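Local atomic coordinates of decaprenyl diphosphate synthase (Rhodobacter capsulatus, PDB entry 3MZV), a protein that probably lengthens farnesyl diphosphate with isopentenyl diphosphate units, using magnesium as cofactor, to make long all-trans polyprenyl diphosphates for quinone side chains. Residues B[38-41]-B[42-46]; B[84-87]-B[88-92]; B[116-119]-B[120-124]. One frame throughout, in Å; residues are numbered along the deposited sequence.

Contact 1. Residues B[38-41]-B[42-46]; sequences APRI and PEVTA
I41 O is gripped twice by T45, one helical turn further on. T45 N gives I41 O the ordinary i to i+4 bond at 2.9 Å, lying in the carbonyl plane, while T45 OG1 bonds that oxygen at 2.7 Å from above the plane. A chi1 of -44° holds OG1 beside the T45 backbone N, pointing back at the I41 carbonyl. V44 N to R40 O is equally short, 2.7 Å, and E43 N to P39 O is longer at 3.3 Å but almost straight. P42, which has no N-H, is tolerated in this first turn, where none is required, and its ring carbon CG rests 3.2 Å from P39 O. Packing takes over on the flanks. V44 CG2 lies 3.6 Å from R40 CG, methyl against the root of the arginine chain, before that chain bends away. On the exposed side, the extended E43 chain runs alongside P39, with OE2 3.8 Å from P39 CB. This lies near the start of helix 40-49: I41, V44 and T45 settle against helix 114-133, W112 flanks R40 and V44, and L159 of the second subunit packs against R40.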
loop_
_atom_site.group_PDB
_atom_site.type_symbol
_atom_site.label_atom_id
_atom_site.label_comp_id
_atom_site.label_asym_id
_atom_site.label_seq_id
_atom_site.Cartn_x
_atom_site.Cartn_y
_atom_site.Cartn_z
ATOM N N ALA B 38 0.229 8.704 15.864
ATOM C CA ALA B 38 -1.000 8.858 15.092
ATOM C C ALA B 38 -2.082 7.881 15.578
ATOM O O ALA B 38 -2.319 6.861 14.936
ATOM C CB ALA B 38 -0.709 8.649 13.593
ATOM N N PRO B 39 -2.765 8.203 16.703
ATOM C CA PRO B 39 -3.750 7.293 17.330
ATOM C C PRO B 39 -4.876 6.824 16.411
ATOM O O PRO B 39 -5.394 5.721 16.587
ATOM C CB PRO B 39 -4.326 8.130 18.481
ATOM C CG PRO B 39 -4.119 9.553 18.063
ATOM C CD PRO B 39 -2.796 9.541 17.331
ATOM N N ARG B 40 -5.264 7.665 15.455
ATOM C CA ARG B 40 -6.242 7.272 14.433
ATOM C C ARG B 40 -5.935 5.906 13.812
ATOM O O ARG B 40 -6.847 5.148 13.473
ATOM C CB ARG B 40 -6.298 8.339 13.333
ATOM C CG ARG B 40 -7.330 8.069 12.251
ATOM C CD ARG B 40 -8.279 9.233 12.087
ATOM N NE ARG B 40 -7.627 10.416 11.533
ATOM C CZ ARG B 40 -8.199 11.613 11.422
ATOM N NH1 ARG B 40 -9.444 11.818 11.839
ATOM N NH2 ARG B 40 -7.516 12.622 10.898
ATOM N N ILE B 41 -4.652 5.580 13.671
ATOM C CA ILE B 41 -4.277 4.355 12.937
ATOM C C ILE B 41 -4.879 3.068 13.556
ATOM O O ILE B 41 -5.645 2.365 12.892
ATOM C CB ILE B 41 -2.745 4.240 12.744
ATOM C CG1 ILE B 41 -2.294 5.233 11.666
ATOM C CG2 ILE B 41 -2.364 2.820 12.340
ATOM C CD1 ILE B 41 -0.831 5.588 11.705
ATOM N N PRO B 42 -4.538 2.756 14.818
ATOM C CA PRO B 42 -5.157 1.592 15.473
ATOM C C PRO B 42 -6.681 1.764 15.691
ATOM O O PRO B 42 -7.431 0.782 15.598
ATOM C CB PRO B 42 -4.407 1.515 16.816
ATOM C CG PRO B 42 -3.970 2.910 17.073
ATOM C CD PRO B 42 -3.557 3.407 15.702
ATOM N N GLU B 43 -7.141 2.992 15.967
ATOM C CA GLU B 43 -8.602 3.244 16.000
ATOM C C GLU B 43 -9.245 2.747 14.719
ATOM O O GLU B 43 -10.195 1.975 14.774
ATOM C CB GLU B 43 -8.949 4.727 16.188
ATOM C CG GLU B 43 -9.076 5.154 17.643
ATOM C CD GLU B 43 -8.746 6.631 17.848
ATOM O OE1 GLU B 43 -9.322 7.467 17.107
ATOM O OE2 GLU B 43 -7.894 6.930 18.728
ATOM N N VAL B 44 -8.725 3.185 13.574
ATOM C CA VAL B 44 -9.252 2.723 12.273
ATOM C C VAL B 44 -9.088 1.200 12.060
ATOM O O VAL B 44 -9.999 0.524 11.568
ATOM C CB VAL B 44 -8.588 3.474 11.088
ATOM C CG1 VAL B 44 -9.029 2.866 9.745
ATOM C CG2 VAL B 44 -8.906 4.992 11.155
ATOM N N THR B 45 -7.919 0.671 12.418
ATOM C CA THR B 45 -7.646 -0.773 12.278
ATOM C C THR B 45 -8.546 -1.619 13.185
ATOM O O THR B 45 -9.106 -2.636 12.738
ATOM C CB THR B 45 -6.168 -1.133 12.604
ATOM O OG1 THR B 45 -5.277 -0.187 11.987
ATOM C CG2 THR B 45 -5.862 -2.557 12.115
ATOM N N ALA B 46 -8.646 -1.202 14.455
ATOM C CA ALA B 46 -9.577 -1.795 15.398
ATOM C C ALA B 46 -10.926 -1.939 14.727
ATOM O O ALA B 46 -11.480 -3.029 14.669
ATOM C CB ALA B 46 -9.715 -0.913 16.674
#

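Contact 2. Residues B[84-87]-B[88-92]; sequences FIHT and ATLLH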
loop_
_atom_site.group_PDB
_atom_site.type_symbol
_atom_site.label_atom_id
_atom_site.label_comp_id
_atom_site.label_asym_id
_atom_site.label_seq_id
_atom_site.Cartn_x
_atom_site.Cartn_y
_atom_site.Cartn_z
ATOM N N PHE B 84 -2.913 -8.725 7.915
ATOM C CA PHE B 84 -2.627 -7.301 7.649
ATOM C C PHE B 84 -2.834 -6.965 6.163
ATOM O O PHE B 84 -3.430 -5.934 5.820
ATOM C CB PHE B 84 -1.200 -6.932 8.062
ATOM C CG PHE B 84 -1.030 -6.616 9.542
ATOM C CD1 PHE B 84 -1.846 -5.716 10.180
ATOM C CD2 PHE B 84 0.029 -7.162 10.244
ATOM C CE1 PHE B 84 -1.634 -5.381 11.523
ATOM C CE2 PHE B 84 0.276 -6.818 11.553
ATOM C CZ PHE B 84 -0.579 -5.926 12.202
ATOM N N ILE B 85 -2.325 -7.809 5.276
ATOM C CA ILE B 85 -2.483 -7.582 3.852
ATOM C C ILE B 85 -3.962 -7.593 3.452
ATOM O O ILE B 85 -4.434 -6.713 2.716
ATOM C CB ILE B 85 -1.665 -8.609 3.014
ATOM C CG1 ILE B 85 -0.159 -8.363 3.206
ATOM C CG2 ILE B 85 -2.022 -8.511 1.557
ATOM C CD1 ILE B 85 0.705 -9.533 2.735
ATOM N N HIS B 86 -4.713 -8.555 3.978
ATOM C CA HIS B 86 -6.138 -8.625 3.674
ATOM C C HIS B 86 -6.809 -7.362 4.173
ATOM O O HIS B 86 -7.609 -6.781 3.442
ATOM C CB HIS B 86 -6.753 -9.869 4.289
ATOM C CG HIS B 86 -8.233 -9.960 4.145
ATOM N ND1 HIS B 86 -8.855 -10.026 2.922
ATOM C CD2 HIS B 86 -9.216 -10.042 5.075
ATOM C CE1 HIS B 86 -10.158 -10.122 3.096
ATOM N NE2 HIS B 86 -10.403 -10.127 4.395
ATOM N N THR B 87 -6.478 -6.927 5.390
ATOM C CA THR B 87 -7.131 -5.782 5.972
ATOM C C THR B 87 -6.823 -4.506 5.177
ATOM O O THR B 87 -7.717 -3.681 4.908
ATOM C CB THR B 87 -6.741 -5.610 7.470
ATOM O OG1 THR B 87 -7.057 -6.805 8.208
ATOM C CG2 THR B 87 -7.455 -4.456 8.095
ATOM N N ALA B 88 -5.548 -4.308 4.835
ATOM C CA ALA B 88 -5.134 -3.184 3.989
ATOM C C ALA B 88 -5.872 -3.194 2.685
ATOM O O ALA B 88 -6.317 -2.117 2.238
ATOM C CB ALA B 88 -3.537 -3.222 3.715
ATOM N N THR B 89 -6.014 -4.381 2.062
ATOM C CA THR B 89 -6.741 -4.554 0.787
ATOM C C THR B 89 -8.215 -4.103 0.906
ATOM O O THR B 89 -8.766 -3.388 0.034
ATOM C CB THR B 89 -6.653 -6.012 0.268
ATOM O OG1 THR B 89 -5.281 -6.306 -0.059
ATOM C CG2 THR B 89 -7.504 -6.146 -1.021
ATOM N N LEU B 90 -8.845 -4.495 2.020
ATOM C CA LEU B 90 -10.245 -4.106 2.260
ATOM C C LEU B 90 -10.369 -2.615 2.426
ATOM O O LEU B 90 -11.278 -2.024 1.863
ATOM C CB LEU B 90 -10.797 -4.789 3.521
ATOM C CG LEU B 90 -10.946 -6.294 3.400
ATOM C CD1 LEU B 90 -11.463 -6.837 4.741
ATOM C CD2 LEU B 90 -11.865 -6.745 2.249
ATOM N N LEU B 91 -9.485 -1.998 3.204
ATOM C CA LEU B 91 -9.544 -0.561 3.409
ATOM C C LEU B 91 -9.454 0.174 2.076
ATOM O O LEU B 91 -10.165 1.172 1.863
ATOM C CB LEU B 91 -8.439 -0.067 4.330
ATOM C CG LEU B 91 -8.624 -0.263 5.828
ATOM C CD1 LEU B 91 -7.326 -0.215 6.560
ATOM C CD2 LEU B 91 -9.653 0.789 6.382
ATOM N N HIS B 92 -8.525 -0.284 1.214
ATOM C CA HIS B 92 -8.316 0.314 -0.124
ATOM C C HIS B 92 -9.458 0.007 -1.134
ATOM O O HIS B 92 -9.830 0.881 -1.905
ATOM C CB HIS B 92 -6.921 -0.116 -0.679
ATOM C CG HIS B 92 -5.776 0.567 -0.000
ATOM N ND1 HIS B 92 -4.493 0.576 -0.509
ATOM C CD2 HIS B 92 -5.732 1.305 1.132
ATOM C CE1 HIS B 92 -3.713 1.286 0.283
ATOM N NE2 HIS B 92 -4.439 1.744 1.287
#
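H86 and L90 meet because their first torsions send them to the same side of helix 74-96: H86 CG is anti to the backbone N (chi1 174°), carrying the imidazole forward along the helix, while L90 CG stands beside its own N (chi1 -67°) and leans back. The result is a CH-pi contact, with L90 CG over one face of the ring, 4.1 Å from its centroid and displaced toward the rim. L90 CD1 comes to 3.5 Å from H86 NE2. With an alanine in place of H86 the imidazole face is gone, which would probably open a gap beside L90 and leave the leucine end free to turn. L183 of helix 169-194 packs on both I85 and H86. The helix carries the start of the first aspartate-rich motif of this family, immediately after H92. T89 OG1 bends back to I85 O at 2.9 Å, and T89 N reaches the same oxygen from the opposite face of the carbonyl plane. The T87 hydroxyl is likewise spent on the preceding turn, at E83 O. Both threonine hydroxyls are thus bonded to backbone carbonyls one turn back, which spares the buried T87 an outside partner.

Contact 3. Residues B[116-119]-B[120-124]; sequences SSVL and VGDYL
This is a one-turn helical contact, buried throughout, in helix 114-133, where V118 and D122 come off the same side of the helix and run along each other. D122 N bonds V118 O at 3.0 Å, and the carboxylate lies back over that turn, with OD2 3.8 Å from V118 CG1. The carboxylate is close to V118 O, but both are acceptors; its polar partner is H92 of the second subunit, whose ND1 bonds OD2. V118 O has a second donor in H92 NE2 of its own chain, so the two histidines of the dimer hold neighbouring positions here. V120 N bonds S116 O at 2.8 Å; chi1 168° places V120 CG1 anti to the backbone N and leaves CG2 beside it, 3.2 Å from S116 O. G121 N reaches S117 O from above the carbonyl plane, at 3.1 Å. Y123 N bonds L119 O at 2.9 Å, but the tyrosine ring swings off toward R127 and the S34 carbonyl, both hydrogen-bonded to its hydroxyl. These turns face three neighbours: V118 and V120 meet helix 74-96 through V95 and L91, S116 meets R40 of helix 40-49, and L119 and D122 pack on E155 and F125 of the second subunit.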
loop_
_atom_site.group_PDB
_atom_site.type_symbol
_atom_site.label_atom_id
_atom_site.label_comp_id
_atom_site.label_asym_id
_atom_site.label_seq_id
_atom_site.Cartn_x
_atom_site.Cartn_y
_atom_site.Cartn_z
ATOM N N SER B 116 -7.755 8.782 5.025
ATOM C CA SER B 116 -7.489 7.984 6.241
ATOM C C SER B 116 -7.458 6.505 5.962
ATOM O O SER B 116 -6.532 5.829 6.369
ATOM C CB SER B 116 -8.495 8.270 7.364
ATOM O OG SER B 116 -8.246 9.545 7.943
ATOM N N SER B 117 -8.465 5.996 5.280
ATOM C CA SER B 117 -8.458 4.623 4.917
ATOM C C SER B 117 -7.264 4.243 4.000
ATOM O O SER B 117 -6.729 3.127 4.105
ATOM C CB SER B 117 -9.770 4.254 4.268
ATOM O OG SER B 117 -10.834 4.568 5.165
ATOM N N VAL B 118 -6.861 5.149 3.109
ATOM C CA VAL B 118 -5.692 4.896 2.272
ATOM C C VAL B 118 -4.466 4.811 3.134
ATOM O O VAL B 118 -3.695 3.887 3.013
ATOM C CB VAL B 118 -5.492 5.957 1.173
ATOM C CG1 VAL B 118 -4.199 5.661 0.407
ATOM C CG2 VAL B 118 -6.678 5.959 0.212
ATOM N N LEU B 119 -4.280 5.780 4.010
ATOM C CA LEU B 119 -3.068 5.889 4.771
ATOM C C LEU B 119 -2.991 4.821 5.859
ATOM O O LEU B 119 -1.904 4.307 6.178
ATOM C CB LEU B 119 -2.951 7.274 5.347
ATOM C CG LEU B 119 -2.764 8.374 4.294
ATOM C CD1 LEU B 119 -2.930 9.707 4.933
ATOM C CD2 LEU B 119 -1.411 8.238 3.629
ATOM N N VAL B 120 -4.134 4.431 6.394
ATOM C CA VAL B 120 -4.120 3.350 7.389
ATOM C C VAL B 120 -3.790 2.033 6.728
ATOM O O VAL B 120 -2.954 1.311 7.226
ATOM C CB VAL B 120 -5.448 3.269 8.177
ATOM C CG1 VAL B 120 -5.512 1.969 8.980
ATOM C CG2 VAL B 120 -5.524 4.474 9.115
ATOM N N GLY B 121 -4.365 1.755 5.571
ATOM C CA GLY B 121 -4.009 0.568 4.820
ATOM C C GLY B 121 -2.510 0.577 4.498
ATOM O O GLY B 121 -1.834 -0.459 4.572
ATOM N N ASP B 122 -1.972 1.735 4.124
ATOM C CA ASP B 122 -0.516 1.780 3.826
ATOM C C ASP B 122 0.360 1.454 5.074
ATOM O O ASP B 122 1.381 0.734 5.007
ATOM C CB ASP B 122 -0.106 3.161 3.278
ATOM C CG ASP B 122 -0.652 3.444 1.867
ATOM O OD1 ASP B 122 -1.035 2.517 1.184
ATOM O OD2 ASP B 122 -0.644 4.622 1.451
ATOM N N TYR B 123 -0.022 2.046 6.197
ATOM C CA TYR B 123 0.631 1.790 7.470
ATOM C C TYR B 123 0.661 0.303 7.811
ATOM O O TYR B 123 1.707 -0.203 8.188
ATOM C CB TYR B 123 -0.056 2.556 8.610
ATOM C CG TYR B 123 0.750 2.547 9.905
ATOM C CD1 TYR B 123 1.904 3.316 10.038
ATOM C CD2 TYR B 123 0.390 1.713 10.971
ATOM C CE1 TYR B 123 2.642 3.326 11.222
ATOM C CE2 TYR B 123 1.129 1.732 12.163
ATOM C CZ TYR B 123 2.245 2.514 12.273
ATOM O OH TYR B 123 2.991 2.534 13.448
ATOM N N LEU B 124 -0.467 -0.379 7.681
ATOM C CA LEU B 124 -0.551 -1.792 8.004
ATOM C C LEU B 124 0.270 -2.645 7.032
ATOM O O LEU B 124 0.929 -3.605 7.430
ATOM C CB LEU B 124 -1.996 -2.268 7.961
ATOM C CG LEU B 124 -2.926 -1.482 8.906
ATOM C CD1 LEU B 124 -4.317 -2.036 8.855
ATOM C CD2 LEU B 124 -2.356 -1.488 10.316
#

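Along the chain the order is contact 1 on helix 40-49, contact 2 on helix 74-96 and contact 3 on helix 114-133, yet in space contact 3 is the hub. Its centre lies about 9 Å from the centres of both others, which are themselves about 14 Å apart. I41 CG2 packs on Y123 CD2 at 3.3 Å, and A88 CB comes to 3.4 Å from G121 O, a close approach of two helices where G121 has no side chain to intervene. V44 and L91 join contacts 1 and 2 directly. Together the three turns form one wedge of the all-helical prenyltransferase fold, tying the dimer interface, reached by residues of all three, to the helix that carries the start of the first aspartate-rich motif.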